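PDB 1QB7: adenine phosphoribosyltransferase from Leishmania donovani, which probably catalyses the reversible conversion of adenine and 5-phospho-alpha-D-ribose 1-diphosphate into AMP and diphosphate, a purine salvage step. Local coordinates for residues V147-G152 / P178-A183. Sequence-based numbering, arbitrary orientation.
Sequences VLATGG and PFLKAA. With ADE (adenine), chain C.
In type I phosphoribosyltransferases the PRPP-binding motif ends in a loop that receives the 5'-phosphate, and here that loop, Ala149 to Gly151, leans on the turn opening helix 182-192. Ala149 faces two ways. Its CB meets adenine N9 at 3.4 Å and, on the protein side, CD1 of Leu180 at 3.8 Å, while its carbonyl O is flanked by CB of Leu180 and CB of Ala182, each 3.3 Å away. With CG anti to its carbonyl carbon (chi1 -66°), Leu180 sends CD1 alongside the Ala149 backbone. The methyl of Ala182 sits between the loop and Leu148, whose CG approaches it at 4.0 Å; it also lies 3.6 Å from Thr150 O. Gly151, the N-cap residue of helix 152-163, has no side chain and lets the backbones close to 5.0 Å between its CA and CA of Ala182.

No direct hydrogen bond crosses the interface. One water instead donates to Ala149 O at 2.7 Å and accepts from Ala182 N at 3.1 Å, satisfying the carbonyl and an amide in the first turn of helix 182-192. Ala149 thus presents CB to the purine pocket, where Ala42 N and Arg81 NH2 hydrogen-bond adenine, while its carbonyl O turns to the other side, consistent with the water link steadying the peptide behind the pocket.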
# COMPACT_ATOMS: atom_id res chain seq x y z
N VAL A 147 1.67 -12.14 -2.63
CA VAL A 147 1.47 -13.58 -2.79
C VAL A 147 0.66 -13.95 -4.03
O VAL A 147 -0.35 -13.30 -4.33
CB VAL A 147 0.74 -14.17 -1.54
CG1 VAL A 147 0.52 -15.66 -1.70
CG2 VAL A 147 1.53 -13.89 -0.27
N LEU A 148 1.14 -14.93 -4.79
CA LEU A 148 0.38 -15.41 -5.94
C LEU A 148 -0.32 -16.66 -5.44
O LEU A 148 0.32 -17.70 -5.25
CB LEU A 148 1.28 -15.76 -7.13
CG LEU A 148 0.47 -16.25 -8.34
CD1 LEU A 148 -0.39 -15.14 -8.90
CD2 LEU A 148 1.39 -16.79 -9.42
N ALA A 149 -1.60 -16.53 -5.13
CA ALA A 149 -2.39 -17.65 -4.63
C ALA A 149 -3.28 -18.22 -5.74
O ALA A 149 -2.81 -19.02 -6.54
CB ALA A 149 -3.22 -17.21 -3.44
N THR A 150 -4.54 -17.80 -5.82
CA THR A 150 -5.44 -18.30 -6.86
C THR A 150 -5.25 -17.56 -8.19
O THR A 150 -5.68 -18.04 -9.24
CB THR A 150 -6.91 -18.23 -6.45
OG1 THR A 150 -7.29 -16.86 -6.23
CG2 THR A 150 -7.15 -19.02 -5.18
N GLY A 151 -4.65 -16.37 -8.14
CA GLY A 151 -4.40 -15.61 -9.35
C GLY A 151 -5.56 -14.82 -9.93
O GLY A 151 -5.48 -14.37 -11.08
N GLY A 152 -6.62 -14.64 -9.15
CA GLY A 152 -7.77 -13.89 -9.63
C GLY A 152 -7.40 -12.47 -9.99
O GLY A 152 -7.72 -11.99 -11.08
N PRO A 178 2.38 -22.65 -5.35
CA PRO A 178 2.27 -23.55 -6.51
C PRO A 178 1.12 -24.55 -6.50
O PRO A 178 0.58 -24.91 -7.55
CB PRO A 178 3.65 -24.22 -6.55
CG PRO A 178 4.11 -24.16 -5.13
CD PRO A 178 3.71 -22.78 -4.71
N PHE A 179 0.71 -24.97 -5.30
CA PHE A 179 -0.38 -25.94 -5.16
C PHE A 179 -1.67 -25.43 -5.79
O PHE A 179 -2.47 -26.21 -6.30
CB PHE A 179 -0.61 -26.25 -3.68
CG PHE A 179 -1.70 -27.25 -3.44
CD1 PHE A 179 -1.47 -28.61 -3.62
CD2 PHE A 179 -2.96 -26.83 -3.02
CE1 PHE A 179 -2.48 -29.54 -3.39
CE2 PHE A 179 -3.98 -27.76 -2.79
CZ PHE A 179 -3.73 -29.12 -2.97
N LEU A 180 -1.88 -24.12 -5.74
CA LEU A 180 -3.08 -23.51 -6.29
C LEU A 180 -3.07 -23.34 -7.81
O LEU A 180 -4.04 -22.87 -8.40
CB LEU A 180 -3.36 -22.18 -5.58
CG LEU A 180 -3.72 -22.35 -4.11
CD1 LEU A 180 -3.70 -21.01 -3.39
CD2 LEU A 180 -5.08 -23.02 -3.98
N LYS A 181 -1.95 -23.69 -8.43
CA LYS A 181 -1.78 -23.65 -9.89
C LYS A 181 -2.27 -22.42 -10.65
O LYS A 181 -2.77 -22.53 -11.77
CB LYS A 181 -2.39 -24.93 -10.50
CG LYS A 181 -1.66 -26.20 -10.09
CD LYS A 181 -2.51 -27.43 -10.34
CE LYS A 181 -1.80 -28.69 -9.87
NZ LYS A 181 -2.70 -29.88 -9.86
N ALA A 182 -2.07 -21.23 -10.08
CA ALA A 182 -2.49 -19.98 -10.71
C ALA A 182 -1.83 -19.77 -12.07
O ALA A 182 -2.51 -19.44 -13.04
CB ALA A 182 -2.19 -18.80 -9.79
N ALA A 183 -0.51 -19.95 -12.14
CA ALA A 183 0.21 -19.78 -13.40
C ALA A 183 -0.26 -20.80 -14.44
O ALA A 183 -0.51 -20.43 -15.59
CB ALA A 183 1.71 -19.90 -13.17
N9 ADE C . -4.40 -16.50 -0.32
C8 ADE C . -4.50 -15.16 -0.29
N7 ADE C . -3.58 -14.57 0.49
C5 ADE C . -2.85 -15.63 0.98
C6 ADE C . -1.75 -15.70 1.84
N6 ADE C . -1.19 -14.61 2.37
N1 ADE C . -1.27 -16.94 2.12
C2 ADE C . -1.85 -18.02 1.57
N3 ADE C . -2.89 -18.06 0.74
C4 ADE C . -3.34 -16.82 0.49
O HOH W 1 -0.70 -20.50 -7.43